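Local coordinates for flagellar protein (Xanthomonas campestris pv. campestris, PDB 3C12) that probably caps the growing flagellar hook and is needed for its formation, represented here by its C-terminal part with Ig-like and Tudor-like domains, at residues Ala34-Gly39 with Ala89-Thr94; Phe40-Ile45 with Val53-Val58; Lys30-Ala35 with Ala63-Phe68; Val16-Val21 with Thr103-Pro108. All blocks are in the same frame, centred on the assembly; numbering follows the deposited sequence.

Contact 1: Ala34-Gly39 with Ala89-Thr94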
loop_
_atom_site.group_PDB
_atom_site.type_symbol
_atom_site.label_atom_id
_atom_site.label_comp_id
_atom_site.label_asym_id
_atom_site.label_seq_id
_atom_site.Cartn_x
_atom_site.Cartn_y
_atom_site.Cartn_z
ATOM N N ALA A 34 1.980 7.028 6.817
ATOM C CA ALA A 34 1.453 7.361 8.126
ATOM C C ALA A 34 2.215 6.666 9.244
ATOM O O ALA A 34 2.016 5.481 9.493
ATOM C CB ALA A 34 -0.015 7.006 8.188
ATOM N N ALA A 35 3.087 7.423 9.908
ATOM C CA ALA A 35 3.890 6.928 11.028
ATOM C C ALA A 35 3.006 6.741 12.249
ATOM O O ALA A 35 2.210 7.611 12.587
ATOM C CB ALA A 35 5.005 7.905 11.350
ATOM N N THR A 36 3.161 5.604 12.911
ATOM C CA THR A 36 2.355 5.288 14.077
ATOM C C THR A 36 3.049 5.617 15.393
ATOM O O THR A 36 2.491 5.409 16.471
ATOM C CB THR A 36 1.990 3.804 14.078
ATOM O OG1 THR A 36 3.189 3.024 14.005
ATOM C CG2 THR A 36 1.111 3.477 12.888
ATOM N N SER A 37 4.265 6.137 15.304
ATOM C CA SER A 37 5.024 6.470 16.496
ATOM C C SER A 37 6.094 7.482 16.145
ATOM O O SER A 37 6.314 7.769 14.976
ATOM C CB SER A 37 5.676 5.203 17.064
ATOM O OG SER A 37 6.473 5.486 18.204
ATOM N N ALA A 38 6.744 8.038 17.159
ATOM C CA ALA A 38 7.819 8.988 16.921
ATOM C C ALA A 38 9.055 8.143 16.608
ATOM O O ALA A 38 9.171 7.003 17.066
ATOM C CB ALA A 38 8.047 9.842 18.157
ATOM N N GLY A 39 9.968 8.693 15.819
ATOM C CA GLY A 39 11.167 7.957 15.456
ATOM C C GLY A 39 11.588 8.329 14.052
ATOM O O GLY A 39 11.633 9.506 13.714
ATOM N N ALA A 89 8.631 1.076 2.850
ATOM C CA ALA A 89 8.835 1.967 3.976
ATOM C C ALA A 89 8.820 1.208 5.273
ATOM O O ALA A 89 7.902 0.436 5.552
ATOM C CB ALA A 89 7.769 3.036 3.998
ATOM N N THR A 90 9.858 1.428 6.067
ATOM C CA THR A 90 9.965 0.776 7.355
ATOM C C THR A 90 10.162 1.793 8.447
ATOM O O THR A 90 11.054 2.641 8.387
ATOM C CB THR A 90 11.128 -0.186 7.402
ATOM O OG1 THR A 90 11.080 -1.039 6.254
ATOM C CG2 THR A 90 11.052 -1.026 8.684
ATOM N N GLN A 91 9.313 1.686 9.453
ATOM C CA GLN A 91 9.353 2.582 10.587
ATOM C C GLN A 91 10.157 1.945 11.703
ATOM O O GLN A 91 10.177 0.726 11.868
ATOM C CB GLN A 91 7.931 2.856 11.079
ATOM C CG GLN A 91 7.818 3.928 12.136
ATOM C CD GLN A 91 6.554 3.793 12.955
ATOM O OE1 GLN A 91 6.462 2.920 13.814
ATOM N NE2 GLN A 91 5.569 4.652 12.691
ATOM N N THR A 92 10.830 2.801 12.454
ATOM C CA THR A 92 11.632 2.403 13.599
ATOM C C THR A 92 11.289 3.453 14.644
ATOM O O THR A 92 11.551 4.637 14.444
ATOM C CB THR A 92 13.136 2.482 13.295
ATOM O OG1 THR A 92 13.469 1.572 12.236
ATOM C CG2 THR A 92 13.933 2.138 14.536
ATOM N N ASP A 93 10.675 3.040 15.743
ATOM C CA ASP A 93 10.313 4.000 16.782
ATOM C C ASP A 93 11.460 4.206 17.765
ATOM O O ASP A 93 12.506 3.558 17.664
ATOM C CB ASP A 93 9.067 3.521 17.541
ATOM C CG ASP A 93 9.279 2.179 18.243
ATOM O OD1 ASP A 93 8.263 1.557 18.622
ATOM O OD2 ASP A 93 10.445 1.744 18.422
ATOM N N THR A 94 11.266 5.135 18.696
ATOM C CA THR A 94 12.266 5.388 19.732
ATOM C C THR A 94 12.095 4.165 20.650
ATOM O O THR A 94 11.121 4.072 21.418
ATOM C CB THR A 94 11.974 6.717 20.504
ATOM O OG1 THR A 94 10.617 6.720 20.983
ATOM C CG2 THR A 94 12.194 7.928 19.587
#

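Contact 2: Phe40-Ile45 with Val53-Val58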
loop_
_atom_site.group_PDB
_atom_site.type_symbol
_atom_site.label_atom_id
_atom_site.label_comp_id
_atom_site.label_asym_id
_atom_site.label_seq_id
_atom_site.Cartn_x
_atom_site.Cartn_y
_atom_site.Cartn_z
ATOM N N PHE A 40 11.914 7.338 13.234
ATOM C CA PHE A 40 12.294 7.612 11.854
ATOM C C PHE A 40 11.756 6.539 10.920
ATOM O O PHE A 40 11.453 5.424 11.333
ATOM C CB PHE A 40 13.822 7.732 11.698
ATOM C CG PHE A 40 14.582 6.454 11.953
ATOM C CD1 PHE A 40 14.837 6.024 13.248
ATOM C CD2 PHE A 40 15.056 5.692 10.894
ATOM C CE1 PHE A 40 15.552 4.858 13.481
ATOM C CE2 PHE A 40 15.770 4.523 11.120
ATOM C CZ PHE A 40 16.018 4.108 12.414
ATOM N N VAL A 41 11.612 6.889 9.653
ATOM C CA VAL A 41 11.130 5.938 8.679
ATOM C C VAL A 41 12.129 5.876 7.541
ATOM O O VAL A 41 12.601 6.901 7.059
ATOM C CB VAL A 41 9.742 6.340 8.156
ATOM C CG1 VAL A 41 9.735 7.801 7.803
ATOM C CG2 VAL A 41 9.378 5.506 6.950
ATOM N N ASN A 42 12.475 4.660 7.141
ATOM C CA ASN A 42 13.419 4.461 6.052
ATOM C C ASN A 42 12.714 3.954 4.805
ATOM O O ASN A 42 12.076 2.901 4.816
ATOM C CB ASN A 42 14.523 3.479 6.461
ATOM C CG ASN A 42 15.546 4.103 7.383
ATOM O OD1 ASN A 42 16.469 3.439 7.835
ATOM N ND2 ASN A 42 15.385 5.387 7.664
ATOM N N PHE A 43 12.831 4.733 3.735
ATOM C CA PHE A 43 12.229 4.399 2.456
ATOM C C PHE A 43 13.307 3.818 1.563
ATOM O O PHE A 43 14.302 4.467 1.279
ATOM C CB PHE A 43 11.621 5.646 1.812
ATOM C CG PHE A 43 10.631 6.356 2.690
ATOM C CD1 PHE A 43 11.062 7.177 3.723
ATOM C CD2 PHE A 43 9.268 6.182 2.501
ATOM C CE1 PHE A 43 10.151 7.814 4.553
ATOM C CE2 PHE A 43 8.350 6.815 3.328
ATOM C CZ PHE A 43 8.793 7.631 4.356
ATOM N N GLU A 44 13.107 2.583 1.131
ATOM C CA GLU A 44 14.068 1.912 0.280
ATOM C C GLU A 44 13.544 1.746 -1.142
ATOM O O GLU A 44 12.466 1.198 -1.355
ATOM C CB GLU A 44 14.394 0.547 0.870
ATOM C CG GLU A 44 15.289 -0.306 0.003
ATOM C CD GLU A 44 15.343 -1.737 0.481
ATOM O OE1 GLU A 44 14.270 -2.378 0.542
ATOM O OE2 GLU A 44 16.450 -2.219 0.798
ATOM N N ILE A 45 14.320 2.216 -2.112
ATOM C CA ILE A 45 13.943 2.117 -3.517
ATOM C C ILE A 45 14.669 0.963 -4.211
ATOM O O ILE A 45 15.892 0.916 -4.221
ATOM C CB ILE A 45 14.259 3.441 -4.259
ATOM C CG1 ILE A 45 13.179 4.475 -3.958
ATOM C CG2 ILE A 45 14.344 3.205 -5.755
ATOM C CD1 ILE A 45 13.003 4.758 -2.509
ATOM N N VAL A 53 18.633 0.404 -4.909
ATOM C CA VAL A 53 18.870 1.602 -5.702
ATOM C C VAL A 53 19.301 2.735 -4.771
ATOM O O VAL A 53 20.416 3.247 -4.876
ATOM C CB VAL A 53 17.613 2.025 -6.480
ATOM C CG1 VAL A 53 17.824 3.397 -7.114
ATOM C CG2 VAL A 53 17.302 0.991 -7.536
ATOM N N LYS A 54 18.412 3.128 -3.863
ATOM C CA LYS A 54 18.727 4.176 -2.908
ATOM C C LYS A 54 17.882 4.002 -1.664
ATOM O O LYS A 54 16.901 3.260 -1.664
ATOM C CB LYS A 54 18.486 5.567 -3.501
ATOM C CG LYS A 54 19.199 6.653 -2.706
ATOM C CD LYS A 54 19.153 8.008 -3.395
ATOM C CE LYS A 54 20.216 8.958 -2.838
ATOM N NZ LYS A 54 20.105 10.352 -3.365
ATOM N N GLN A 55 18.268 4.697 -0.601
ATOM C CA GLN A 55 17.548 4.618 0.659
ATOM C C GLN A 55 17.431 6.003 1.292
ATOM O O GLN A 55 18.395 6.762 1.351
ATOM C CB GLN A 55 18.278 3.664 1.600
ATOM C CG GLN A 55 17.369 2.874 2.521
ATOM C CD GLN A 55 17.718 3.091 3.973
ATOM O OE1 GLN A 55 17.542 2.205 4.803
ATOM N NE2 GLN A 55 18.209 4.283 4.289
ATOM N N LEU A 56 16.234 6.328 1.753
ATOM C CA LEU A 56 15.978 7.617 2.371
ATOM C C LEU A 56 15.560 7.386 3.810
ATOM O O LEU A 56 15.013 6.336 4.144
ATOM C CB LEU A 56 14.855 8.345 1.627
ATOM C CG LEU A 56 15.019 8.554 0.120
ATOM C CD1 LEU A 56 13.678 8.881 -0.518
ATOM C CD2 LEU A 56 16.027 9.662 -0.134
ATOM N N SER A 57 15.825 8.366 4.663
ATOM C CA SER A 57 15.455 8.260 6.065
ATOM C C SER A 57 14.841 9.575 6.467
ATOM O O SER A 57 15.342 10.624 6.090
ATOM C CB SER A 57 16.688 7.972 6.920
ATOM O OG SER A 57 17.337 6.792 6.479
ATOM N N VAL A 58 13.745 9.529 7.213
ATOM C CA VAL A 58 13.079 10.757 7.649
ATOM C C VAL A 58 12.643 10.646 9.096
ATOM O O VAL A 58 12.043 9.646 9.493
ATOM C CB VAL A 58 11.813 11.073 6.797
ATOM C CG1 VAL A 58 11.162 12.358 7.279
ATOM C CG2 VAL A 58 12.182 11.198 5.343
#

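Contact 3: Lys30-Ala35 with Ala63-Phe68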
loop_
_atom_site.group_PDB
_atom_site.type_symbol
_atom_site.label_atom_id
_atom_site.label_comp_id
_atom_site.label_asym_id
_atom_site.label_seq_id
_atom_site.Cartn_x
_atom_site.Cartn_y
_atom_site.Cartn_z
ATOM N N LYS A 30 7.500 11.825 -5.197
ATOM C CA LYS A 30 7.200 12.117 -3.809
ATOM C C LYS A 30 5.957 11.374 -3.345
ATOM O O LYS A 30 5.189 10.860 -4.156
ATOM C CB LYS A 30 7.009 13.625 -3.610
ATOM C CG LYS A 30 5.822 14.236 -4.354
ATOM C CD LYS A 30 5.623 15.704 -3.976
ATOM C CE LYS A 30 4.450 16.343 -4.713
ATOM N NZ LYS A 30 4.687 16.463 -6.177
ATOM N N GLY A 31 5.768 11.326 -2.033
ATOM C CA GLY A 31 4.620 10.646 -1.472
ATOM C C GLY A 31 4.627 10.786 0.034
ATOM O O GLY A 31 5.386 11.584 0.587
ATOM N N VAL A 32 3.782 10.008 0.700
ATOM C CA VAL A 32 3.687 10.065 2.148
ATOM C C VAL A 32 3.347 8.727 2.761
ATOM O O VAL A 32 2.880 7.815 2.090
ATOM C CB VAL A 32 2.612 11.061 2.602
ATOM C CG1 VAL A 32 2.985 12.459 2.172
ATOM C CG2 VAL A 32 1.282 10.671 2.016
ATOM N N VAL A 33 3.580 8.635 4.061
ATOM C CA VAL A 33 3.311 7.433 4.827
ATOM C C VAL A 33 2.815 7.855 6.203
ATOM O O VAL A 33 3.185 8.916 6.704
ATOM C CB VAL A 33 4.579 6.586 4.991
ATOM C CG1 VAL A 33 4.341 5.498 5.996
ATOM C CG2 VAL A 33 4.972 5.981 3.660
ATOM N N ALA A 34 1.980 7.028 6.817
ATOM C CA ALA A 34 1.453 7.361 8.126
ATOM C C ALA A 34 2.215 6.666 9.244
ATOM O O ALA A 34 2.016 5.481 9.493
ATOM C CB ALA A 34 -0.015 7.006 8.188
ATOM N N ALA A 35 3.087 7.423 9.908
ATOM C CA ALA A 35 3.890 6.928 11.028
ATOM C C ALA A 35 3.006 6.741 12.249
ATOM O O ALA A 35 2.210 7.611 12.587
ATOM C CB ALA A 35 5.005 7.905 11.350
ATOM N N ALA A 63 3.649 10.285 16.101
ATOM C CA ALA A 63 2.697 9.611 15.232
ATOM C C ALA A 63 2.054 10.635 14.307
ATOM O O ALA A 63 1.786 11.771 14.702
ATOM C CB ALA A 63 1.634 8.917 16.055
ATOM N N GLY A 64 1.815 10.236 13.064
ATOM C CA GLY A 64 1.210 11.149 12.117
ATOM C C GLY A 64 1.778 10.922 10.737
ATOM O O GLY A 64 2.537 9.981 10.523
ATOM N N GLU A 65 1.422 11.790 9.802
ATOM C CA GLU A 65 1.890 11.661 8.437
ATOM C C GLU A 65 3.352 12.051 8.324
ATOM O O GLU A 65 3.847 12.886 9.076
ATOM C CB GLU A 65 1.050 12.549 7.516
ATOM C CG GLU A 65 1.000 12.091 6.071
ATOM C CD GLU A 65 0.103 12.964 5.225
ATOM O OE1 GLU A 65 0.478 14.124 4.966
ATOM O OE2 GLU A 65 -0.981 12.493 4.827
ATOM N N VAL A 66 4.040 11.425 7.377
ATOM C CA VAL A 66 5.439 11.706 7.113
ATOM C C VAL A 66 5.649 11.615 5.600
ATOM O O VAL A 66 5.271 10.632 4.973
ATOM C CB VAL A 66 6.352 10.702 7.839
ATOM C CG1 VAL A 66 7.813 11.060 7.593
ATOM C CG2 VAL A 66 6.046 10.704 9.327
ATOM N N SER A 67 6.240 12.655 5.022
ATOM C CA SER A 67 6.483 12.712 3.583
ATOM C C SER A 67 7.852 12.181 3.196
ATOM O O SER A 67 8.753 12.096 4.024
ATOM C CB SER A 67 6.369 14.153 3.088
ATOM O OG SER A 67 5.136 14.733 3.475
ATOM N N PHE A 68 7.999 11.835 1.924
ATOM C CA PHE A 68 9.263 11.327 1.405
ATOM C C PHE A 68 9.461 11.873 0.001
ATOM O O PHE A 68 8.497 12.243 -0.668
ATOM C CB PHE A 68 9.263 9.791 1.381
ATOM C CG PHE A 68 8.395 9.186 0.308
ATOM C CD1 PHE A 68 8.797 9.197 -1.022
ATOM C CD2 PHE A 68 7.175 8.608 0.629
ATOM C CE1 PHE A 68 8.000 8.643 -2.008
ATOM C CE2 PHE A 68 6.372 8.051 -0.352
ATOM C CZ PHE A 68 6.786 8.070 -1.673
#

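Contact 4: Val16-Val21 with Thr103-Pro108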
loop_
_atom_site.group_PDB
_atom_site.type_symbol
_atom_site.label_atom_id
_atom_site.label_comp_id
_atom_site.label_asym_id
_atom_site.label_seq_id
_atom_site.Cartn_x
_atom_site.Cartn_y
_atom_site.Cartn_z
ATOM N N VAL A 16 -2.407 8.094 -3.970
ATOM C CA VAL A 16 -2.963 6.761 -4.062
ATOM C C VAL A 16 -1.980 5.750 -3.500
ATOM O O VAL A 16 -0.767 5.950 -3.546
ATOM C CB VAL A 16 -3.273 6.395 -5.526
ATOM C CG1 VAL A 16 -4.362 7.295 -6.064
ATOM C CG2 VAL A 16 -2.020 6.535 -6.370
ATOM N N PRO A 17 -2.499 4.658 -2.932
ATOM C CA PRO A 17 -1.662 3.604 -2.361
ATOM C C PRO A 17 -0.883 2.946 -3.490
ATOM O O PRO A 17 -1.478 2.411 -4.421
ATOM C CB PRO A 17 -2.682 2.652 -1.746
ATOM C CG PRO A 17 -3.811 3.549 -1.396
ATOM C CD PRO A 17 -3.914 4.432 -2.606
ATOM N N SER A 18 0.442 2.989 -3.417
ATOM C CA SER A 18 1.263 2.391 -4.461
ATOM C C SER A 18 2.509 1.751 -3.878
ATOM O O SER A 18 3.136 2.309 -2.987
ATOM C CB SER A 18 1.654 3.458 -5.490
ATOM O OG SER A 18 2.348 2.893 -6.581
ATOM N N ALA A 19 2.855 0.571 -4.375
ATOM C CA ALA A 19 4.039 -0.131 -3.905
ATOM C C ALA A 19 5.241 0.341 -4.702
ATOM O O ALA A 19 6.372 -0.021 -4.403
ATOM C CB ALA A 19 3.864 -1.628 -4.067
ATOM N N GLN A 20 4.996 1.149 -5.726
ATOM C CA GLN A 20 6.079 1.666 -6.543
ATOM C C GLN A 20 5.892 3.136 -6.878
ATOM O O GLN A 20 4.806 3.684 -6.730
ATOM C CB GLN A 20 6.241 0.828 -7.825
ATOM C CG GLN A 20 4.961 0.507 -8.585
ATOM C CD GLN A 20 5.190 -0.446 -9.757
ATOM O OE1 GLN A 20 5.785 -1.509 -9.599
ATOM N NE2 GLN A 20 4.705 -0.068 -10.933
ATOM N N VAL A 21 6.975 3.774 -7.298
ATOM C CA VAL A 21 6.958 5.184 -7.670
ATOM C C VAL A 21 7.525 5.278 -9.078
ATOM O O VAL A 21 8.152 4.343 -9.557
ATOM C CB VAL A 21 7.834 6.027 -6.721
ATOM C CG1 VAL A 21 7.348 5.878 -5.294
ATOM C CG2 VAL A 21 9.274 5.589 -6.823
ATOM N N THR A 103 2.635 2.739 1.762
ATOM C CA THR A 103 3.091 3.905 1.021
ATOM C C THR A 103 2.016 4.482 0.110
ATOM O O THR A 103 1.300 3.746 -0.566
ATOM C CB THR A 103 4.323 3.559 0.163
ATOM O OG1 THR A 103 4.181 2.235 -0.365
ATOM C CG2 THR A 103 5.586 3.627 0.988
ATOM N N TYR A 104 1.902 5.808 0.113
ATOM C CA TYR A 104 0.940 6.508 -0.731
ATOM C C TYR A 104 1.735 7.424 -1.621
ATOM O O TYR A 104 2.458 8.298 -1.150
ATOM C CB TYR A 104 -0.064 7.323 0.098
ATOM C CG TYR A 104 -0.845 6.475 1.076
ATOM C CD1 TYR A 104 -0.262 6.053 2.276
ATOM C CD2 TYR A 104 -2.131 6.027 0.775
ATOM C CE1 TYR A 104 -0.935 5.195 3.149
ATOM C CE2 TYR A 104 -2.816 5.166 1.643
ATOM C CZ TYR A 104 -2.211 4.750 2.827
ATOM O OH TYR A 104 -2.850 3.865 3.680
ATOM N N VAL A 105 1.602 7.216 -2.920
ATOM C CA VAL A 105 2.345 8.006 -3.879
ATOM C C VAL A 105 1.558 9.153 -4.459
ATOM O O VAL A 105 0.361 9.025 -4.737
ATOM C CB VAL A 105 2.824 7.130 -5.035
ATOM C CG1 VAL A 105 3.597 7.959 -6.028
ATOM C CG2 VAL A 105 3.661 6.005 -4.496
ATOM N N ASP A 106 2.244 10.276 -4.639
ATOM C CA ASP A 106 1.615 11.439 -5.231
ATOM C C ASP A 106 1.879 11.424 -6.735
ATOM O O ASP A 106 3.021 11.243 -7.170
ATOM C CB ASP A 106 2.158 12.727 -4.629
ATOM C CG ASP A 106 1.549 13.963 -5.278
ATOM O OD1 ASP A 106 1.943 14.290 -6.427
ATOM O OD2 ASP A 106 0.662 14.590 -4.655
ATOM N N ALA A 107 0.820 11.619 -7.521
ATOM C CA ALA A 107 0.935 11.597 -8.968
ATOM C C ALA A 107 -0.073 12.502 -9.629
ATOM O O ALA A 107 -1.185 12.687 -9.132
ATOM C CB ALA A 107 0.742 10.180 -9.485
ATOM N N PRO A 108 0.300 13.069 -10.782
ATOM C CA PRO A 108 -0.583 13.965 -11.524
ATOM C C PRO A 108 -1.645 13.190 -12.318
ATOM O O PRO A 108 -1.333 12.236 -13.036
ATOM C CB PRO A 108 0.391 14.727 -12.409
ATOM C CG PRO A 108 1.387 13.679 -12.753
ATOM C CD PRO A 108 1.619 12.973 -11.435
#

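Contact 1: Ala34-Gly39 with Ala89-Thr94
Q91 reaches across to the bend at T36 and S37, while G39 lies beside D93; together they fasten the connection that leaves strand 29-35 to the end of strand 83-93, within the Ig-like beta domain. The Q91 side chain leaves its strand with CG anti to the backbone N (chi1 -172°) and stays extended, which brings the buried amide against A35 CB and the T36 side chain. Further along, G39 and D93 form an antiparallel non-hydrogen-bonded pair whose CA atoms are 4.3 Å apart, and G39 CA lends a CH contact to T92 O at 3.5 Å. One acceptor gathers the rest: A38 O takes the T94 N-H at 3.2 Å and a CH from D93 CA. Behind these, backbone bonds tie the two segments to neighbouring strands: G39 to A60, Q91 to S99 and T92 to F40. The D93 carboxylate turns away from S37, and its OD2 accepts the A97 backbone N. S37 OG meanwhile sits 3.3 Å from D93 CB and makes a weak hydrogen bond to A38 O.

Contact 2: Phe40-Ile45 with Val53-Val58
V41 and V58 stand side by side, pointing the same way off one face of the ladder, with V41 CG1 4.0 Å from V58 CB. F43 and L56 follow on that face, but the two part beyond their CB atoms. Instead, with CG beside its backbone N (chi1 -55°), the F43 ring swings toward V58, and its CE1 comes within 4.0 Å of V58 CG2 at a slant. The same ring meets F68 across the interior, with I87 and A89 also against it. I45 closes the row, laying CG2 3.6 Å from V53 CB as the two side chains pass at an angle.

The other face carries N42, E44, Q55 and S57, with the F40 ring beside N42. N42 CG lies at the edge of that ring, in the ring plane, and N42 ND2 gives a weak bond back to V41 O. The Q55 chain, bent at chi2, folds toward N42, and the two amide planes stand 55° apart.

Backbone pairs V41 with V58 and F43 with L56 exchange two bonds each, L56 N to F43 O being 2.7 Å. At the far end I45 O receives V53 N at 2.9 Å and, weakly, K54 N at 3.4 Å, while I45 N gives to K54 O at 2.8 Å. Two residues thus face one, making a classic beta bulge in a beta hairpin of the Ig-like domain.

Contact 3: Lys30-Ala35 with Ala63-Phe68
G31 and F68 open an antiparallel ladder between strands 29-35 and 64-70 of the Ig-like beta fold. Three hydrogen-bonded pairs satisfy the backbone here. In the first, G31 N gives to F68 O at 3.2 Å, and F68 N returns to G31 O at 2.9 Å. The V33 and V66 pair is shorter: V66 N meets V33 O at 2.7 Å. In the third, G64 N to A35 O is straight and 2.7 Å long, whereas the return bond from A35 N to G64 O is weak. K30 and V32 turn their backbone groups the other way, to D106 and Y104 of strand 98-115, so strand 29-35 is bonded on both edges.

Among the side chains, E65 packs its CG 4.0 Å from V32 CB and carries its carboxylate on to R136, where OE2 forms a salt bridge. On the face of V33 and V66, A35 CB touches V66 CG2 at 3.6 Å. F68 has CG between its backbone N and carbonyl carbon (chi1 73°), which folds the ring across the neighbouring strand: G31 CA lies over its face in a CH-pi contact, 3.7 Å from the centroid.

Contact 4: Val16-Val21 with Thr103-Pro108
V16 and V105 exchange both of their backbone hydrogen bonds, V105 N reaching V16 O at 2.8 Å and V16 N reaching V105 O at 3.0 Å. Past the P17 and Y104 pair the bonding continues with S18 N to T103 O at 3.1 Å.

Hydroxyls take over where the ladder ends. T103 OG1, placed between its backbone N and carbonyl carbon (chi1 37°), donates to S18 O at 2.8 Å. S18 OG in turn donates to Q20 O, spanning the short link between strands 13-17 and 20-23.

Apolar packing centres on V105 CG2, which meets S18 CB at 3.4 Å and V21 CG1 at 3.8 Å, the two valine side chains running about perpendicular; L126 adds cover to S18 and V105. On the other face P17 CG rests 3.6 Å from Y104 CE2. That face also belongs to the dimer, since P17 packs on P17 of the second subunit and Y104 on N133 of that subunit.

After the link, V21 bonds to Y85. The chain thus pairs with strand 98-115 before the link and with strand 83-93 after it, consistent with the junction between the Tudor-like and Ig-like domains.

Overall arrangement
From the N terminus, residues 16-21 come first, but contact 4 waits for strand 98-115, 82 residues later, and so encloses everything else. Contacts 3 and 1 then start on strand 29-35, sharing A34 and A35. Contact 2 closes first, as a local hairpin; contact 3 follows when strand 64-70 returns, and contact 1 when strand 83-93 ends. Contact 2 therefore lies within the spans of the other three. F43 of contact 2 meets F68 and V33 of contact 3 in the Ig-like interior, where A89 of contact 1 packs on F43 and on T103 of contact 4. Probable backbone bonds V32-Y104 and N42-T90 link neighbouring ladders. Contact 4 lies where this sandwich-like body probably meets the Tudor-like part.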